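Local structure of tryptophan halogenase (Shewanella frigidimarina, 2PYX) at residues S246-L251 / A333-Y338; F356-E361 / D406-H411. The protein probably acts as a flavin-dependent tryptophan halogenase that binds FAD in a Rossmann-type fold. All coordinates share one frame; numbering follows the deposited sequence.

Contact 1: residues S246-L251 / A333-Y338; sequences SQKSVL and AINPGY. With TLA (L(+)-tartaric acid), chain E.
Ser-246 meets Asn-335 and Gln-247 meets Pro-336 where the edge strand 244-246 of a three-stranded antiparallel sheet runs into the short helix 248-251. Ser-246 and Gly-337 form a non-hydrogen-bonded antiparallel pair, and the backbone N of Gln-247, the N-cap residue, gives a nearly straight bond to Pro-336 O (2.8 Å). The Ser-246 hydroxyl works in two directions. Its OG donates in the carbonyl plane to a lone pair of Asn-335 OD1 (2.7 Å) and accepts from the backbone N of Lys-248, which makes an ST turn at the helix start. Gln-247, bent at CB-CG (chi2 -62°), lays its amide obliquely against the Tyr-338 ring, the two planes 28° apart, with NE2 3.4 Å from CE1; Leu-245 O also receives a bond from that NE2. Lys-248 crosses Pro-336, CB lying 3.8 Å from the ring's CG. With chi1 at -156° the lysine chain runs on past the proline toward Ile-334. There NZ holds a tartaric acid molecule, probably from the crystallisation liquor, through O4 (2.7 Å) and a longer bond to O3, and forms a salt bridge with Asp-254. Replacing Lys-248 with alanine would probably leave the Asp-254 carboxylate without this counter-charge and take away the packing of the chain beyond CB along the proline ring. No side chain fits at Gly-337, where a CB would clash with Ser-246 CA. O3 of the tartaric acid donates to Ile-334 O at 2.9 Å.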
# COMPACT_ATOMS: atom_id res chain seq x y z
N SER A 246 -2.65 -0.15 19.64
CA SER A 246 -1.54 0.70 19.31
C SER A 246 -0.30 -0.09 19.00
O SER A 246 0.05 -1.02 19.75
CB SER A 246 -1.20 1.61 20.49
OG SER A 246 -0.07 2.41 20.19
N GLN A 247 0.40 0.32 17.94
CA GLN A 247 1.64 -0.29 17.55
C GLN A 247 2.82 0.67 17.66
O GLN A 247 3.91 0.44 17.14
CB GLN A 247 1.54 -0.86 16.14
CG GLN A 247 0.39 -1.90 16.01
CD GLN A 247 0.55 -3.10 16.87
OE1 GLN A 247 1.65 -3.65 16.95
NE2 GLN A 247 -0.54 -3.54 17.53
N LYS A 248 2.61 1.76 18.39
CA LYS A 248 3.67 2.76 18.52
C LYS A 248 4.87 2.20 19.27
O LYS A 248 5.99 2.67 19.04
CB LYS A 248 3.17 4.05 19.19
CG LYS A 248 4.01 5.25 18.84
CD LYS A 248 3.77 6.41 19.71
CE LYS A 248 2.40 7.00 19.61
NZ LYS A 248 2.29 8.34 20.35
N SER A 249 4.67 1.23 20.16
CA SER A 249 5.80 0.67 20.93
C SER A 249 6.73 -0.19 20.06
O SER A 249 7.84 -0.55 20.45
CB SER A 249 5.32 -0.10 22.16
OG SER A 249 4.74 -1.30 21.79
N VAL A 250 6.24 -0.51 18.85
CA VAL A 250 7.02 -1.21 17.85
C VAL A 250 7.65 -0.23 16.84
O VAL A 250 8.83 -0.31 16.56
CB VAL A 250 6.13 -2.23 17.07
CG1 VAL A 250 6.90 -2.94 15.95
CG2 VAL A 250 5.57 -3.25 18.02
N LEU A 251 6.85 0.66 16.26
CA LEU A 251 7.33 1.50 15.15
C LEU A 251 7.81 2.89 15.58
O LEU A 251 8.54 3.50 14.82
CB LEU A 251 6.23 1.67 14.12
CG LEU A 251 5.77 0.39 13.44
CD1 LEU A 251 4.63 0.67 12.49
CD2 LEU A 251 6.89 -0.33 12.75
N ALA A 333 -0.33 14.19 13.38
CA ALA A 333 0.03 13.36 14.53
C ALA A 333 -0.93 12.20 14.60
O ALA A 333 -2.13 12.38 14.40
CB ALA A 333 -0.06 14.18 15.82
N ILE A 334 -0.42 11.00 14.86
CA ILE A 334 -1.26 9.80 14.93
C ILE A 334 -0.86 8.91 16.11
O ILE A 334 0.21 9.07 16.75
CB ILE A 334 -1.15 8.94 13.65
CG1 ILE A 334 0.26 8.43 13.47
CG2 ILE A 334 -1.52 9.77 12.42
CD1 ILE A 334 0.40 7.32 12.40
N ASN A 335 -1.75 7.96 16.41
CA ASN A 335 -1.40 6.79 17.20
C ASN A 335 -1.44 5.63 16.15
O ASN A 335 -2.55 5.19 15.77
CB ASN A 335 -2.38 6.57 18.32
CG ASN A 335 -2.04 5.37 19.20
OD1 ASN A 335 -0.96 4.73 19.06
ND2 ASN A 335 -3.00 5.05 20.13
N PRO A 336 -0.28 5.17 15.63
CA PRO A 336 -0.21 4.08 14.65
C PRO A 336 -0.76 2.80 15.28
O PRO A 336 -0.44 2.47 16.42
CB PRO A 336 1.29 3.91 14.38
CG PRO A 336 1.93 4.41 15.58
CD PRO A 336 1.08 5.56 16.05
N GLY A 337 -1.60 2.08 14.54
CA GLY A 337 -2.17 0.83 15.05
C GLY A 337 -3.40 0.46 14.29
O GLY A 337 -3.67 1.00 13.22
N TYR A 338 -4.09 -0.55 14.81
CA TYR A 338 -5.23 -1.10 14.13
C TYR A 338 -6.28 -1.57 15.10
O TYR A 338 -6.00 -1.93 16.24
CB TYR A 338 -4.81 -2.21 13.16
CG TYR A 338 -4.13 -3.38 13.81
CD1 TYR A 338 -2.76 -3.39 14.04
CD2 TYR A 338 -4.84 -4.53 14.12
CE1 TYR A 338 -2.14 -4.47 14.64
CE2 TYR A 338 -4.21 -5.62 14.72
CZ TYR A 338 -2.84 -5.59 14.97
OH TYR A 338 -2.20 -6.70 15.52
O1 TLA E . -0.34 14.02 19.82
O11 TLA E . 1.52 13.29 20.83
C1 TLA E . 0.33 13.16 20.50
C2 TLA E . -0.33 11.89 20.90
O2 TLA E . 0.44 11.13 21.86
C3 TLA E . -0.48 11.06 19.64
O3 TLA E . 0.77 10.85 19.00
C4 TLA E . -1.11 9.77 20.04
O4 TLA E . -0.40 8.73 20.04
O41 TLA E . -2.32 9.82 20.37
O HOH W 1 -0.39 -6.75 17.27

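Contact 2: residues F356-E361 / D406-H411; sequences FIEPLE and DFLKLH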
# COMPACT_ATOMS: atom_id res chain seq x y z
N PHE A 356 -4.22 2.34 10.76
CA PHE A 356 -3.32 3.16 9.99
C PHE A 356 -1.98 3.22 10.68
O PHE A 356 -1.91 3.44 11.90
CB PHE A 356 -3.85 4.57 9.85
CG PHE A 356 -3.00 5.44 8.98
CD1 PHE A 356 -2.99 5.26 7.61
CD2 PHE A 356 -2.16 6.38 9.54
CE1 PHE A 356 -2.18 6.05 6.80
CE2 PHE A 356 -1.34 7.18 8.73
CZ PHE A 356 -1.35 7.00 7.37
N ILE A 357 -0.94 3.15 9.88
CA ILE A 357 0.42 3.33 10.36
C ILE A 357 1.15 4.19 9.32
O ILE A 357 0.61 4.49 8.25
CB ILE A 357 1.13 1.98 10.51
CG1 ILE A 357 0.91 1.16 9.19
CG2 ILE A 357 0.54 1.20 11.72
CD1 ILE A 357 1.77 0.08 9.04
N GLU A 358 2.42 4.52 9.60
CA GLU A 358 3.25 5.18 8.60
C GLU A 358 3.17 4.48 7.23
O GLU A 358 3.04 3.23 7.16
CB GLU A 358 4.72 5.16 9.07
CG GLU A 358 5.30 3.76 9.18
CD GLU A 358 6.55 3.78 9.98
OE1 GLU A 358 6.45 3.93 11.21
OE2 GLU A 358 7.64 3.72 9.35
N PRO A 359 3.30 5.23 6.14
CA PRO A 359 3.20 4.69 4.78
C PRO A 359 4.43 3.95 4.28
O PRO A 359 4.64 3.85 3.06
CB PRO A 359 2.95 5.95 3.95
CG PRO A 359 3.62 7.01 4.70
CD PRO A 359 3.44 6.71 6.14
N LEU A 360 5.21 3.38 5.19
CA LEU A 360 6.34 2.55 4.82
C LEU A 360 5.73 1.31 4.19
O LEU A 360 4.90 0.63 4.80
CB LEU A 360 7.14 2.15 6.05
CG LEU A 360 8.42 1.33 5.91
CD1 LEU A 360 9.40 2.05 5.05
CD2 LEU A 360 9.06 1.07 7.26
N GLU A 361 6.15 1.02 2.99
CA GLU A 361 5.63 -0.08 2.18
C GLU A 361 4.18 0.12 1.73
O GLU A 361 3.57 -0.84 1.22
CB GLU A 361 5.83 -1.45 2.81
CG GLU A 361 7.30 -1.80 3.00
CD GLU A 361 8.02 -2.14 1.71
OE1 GLU A 361 7.35 -2.28 0.65
OE2 GLU A 361 9.25 -2.28 1.76
N ASP A 406 5.25 -6.58 11.37
CA ASP A 406 6.51 -7.28 11.41
C ASP A 406 7.38 -6.90 10.21
O ASP A 406 8.59 -6.72 10.33
CB ASP A 406 6.29 -8.81 11.38
CG ASP A 406 5.80 -9.36 12.70
OD1 ASP A 406 5.65 -8.60 13.70
OD2 ASP A 406 5.56 -10.61 12.73
N PHE A 407 6.76 -6.81 9.04
CA PHE A 407 7.50 -6.49 7.82
C PHE A 407 8.09 -5.07 7.91
O PHE A 407 9.25 -4.84 7.59
CB PHE A 407 6.65 -6.66 6.55
CG PHE A 407 7.41 -6.41 5.27
CD1 PHE A 407 8.63 -7.03 5.04
CD2 PHE A 407 6.92 -5.54 4.32
CE1 PHE A 407 9.33 -6.80 3.85
CE2 PHE A 407 7.61 -5.33 3.12
CZ PHE A 407 8.81 -5.96 2.90
N LEU A 408 7.26 -4.11 8.34
CA LEU A 408 7.77 -2.74 8.52
C LEU A 408 8.87 -2.71 9.54
O LEU A 408 9.93 -2.14 9.31
CB LEU A 408 6.65 -1.80 8.90
CG LEU A 408 5.87 -1.21 7.73
CD1 LEU A 408 5.32 -2.24 6.74
CD2 LEU A 408 4.77 -0.28 8.23
N LYS A 409 8.65 -3.35 10.69
CA LYS A 409 9.67 -3.34 11.75
C LYS A 409 10.99 -3.94 11.28
O LYS A 409 12.07 -3.47 11.68
CB LYS A 409 9.15 -4.09 12.97
CG LYS A 409 10.13 -4.13 14.15
CD LYS A 409 10.49 -2.69 14.67
CE LYS A 409 11.34 -2.78 15.92
NZ LYS A 409 11.38 -1.50 16.73
N LEU A 410 10.93 -4.99 10.45
CA LEU A 410 12.14 -5.60 9.87
C LEU A 410 13.07 -4.55 9.26
O LEU A 410 14.27 -4.69 9.33
CB LEU A 410 11.73 -6.61 8.77
CG LEU A 410 12.89 -7.38 8.10
CD1 LEU A 410 13.65 -8.24 9.05
CD2 LEU A 410 12.37 -8.26 6.94
N HIS A 411 12.49 -3.55 8.58
CA HIS A 411 13.27 -2.53 7.89
C HIS A 411 14.17 -1.80 8.88
O HIS A 411 15.28 -1.38 8.50
CB HIS A 411 12.39 -1.50 7.19
CG HIS A 411 11.60 -2.02 6.02
ND1 HIS A 411 10.64 -3.01 6.15
CD2 HIS A 411 11.60 -1.66 4.71
CE1 HIS A 411 10.06 -3.20 4.97
NE2 HIS A 411 10.63 -2.40 4.08
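Glu-361 OE2 is gripped by two histidines, His-411 NE2 at 2.7 Å and His-111 ND1 from outside the two segments. The His-carboxylate bond between His-411 and Glu-361 joins the loop between strand 355-356 and helix 363-377 to the long helix 383-413, in the predicted tryptophan site: Glu-361 is a predicted substrate-binding residue, and its side chain lies about 7 Å from that of Lys-89, the predicted active-site lysine. OE2 uses its anti lone pair and sits near the imidazole plane, although carboxylate and ring are turned 55° apart. The bend in the glutamate chain (chi2 -73°) brings CD within 3.5 Å of Phe-407 CE2, which it approaches obliquely. The imidazole is fixed at both nitrogens, since ND1 donates to Phe-407 O one turn back, and CE1 stands over the centre of the Phe-407 ring. Leu-360 CD2 sits off-centre over one face of the same imidazole. Leu-360 and Leu-408 lie alongside each other and point opposite ways, CD2 of the former 3.9 Å from CG of the latter. Glu-358 passes Leu-408 to reach Tyr-412, Trp-283 and Asn-253 with its carboxylate. Leu-408 CD1 packs 3.5 Å from Leu-360 O.

Overall arrangement
From the N terminus, the chain first passes through 246-251 and travels 81 residues, rich in strand, before 333-338 returns to close contact 1. Contact 2 opens further on, at 356-361, and closes after a largely helical excursion at 406-411, so the two loops follow in series and neither nest nor cross. Their centres are about 11 Å apart and they touch directly. The three-stranded antiparallel sheet is shared: strand 337-339 pairs with 244-246 in contact 1 and with 355-356 through a probable bond from Phe-356 N to Gly-337 O. Lys-409 NZ probably bonds to Val-250 O, tying helix 383-413 to helix 248-251. Contact 1 lies away from the predicted sites, whereas contact 2 holds Glu-361 of the predicted tryptophan site.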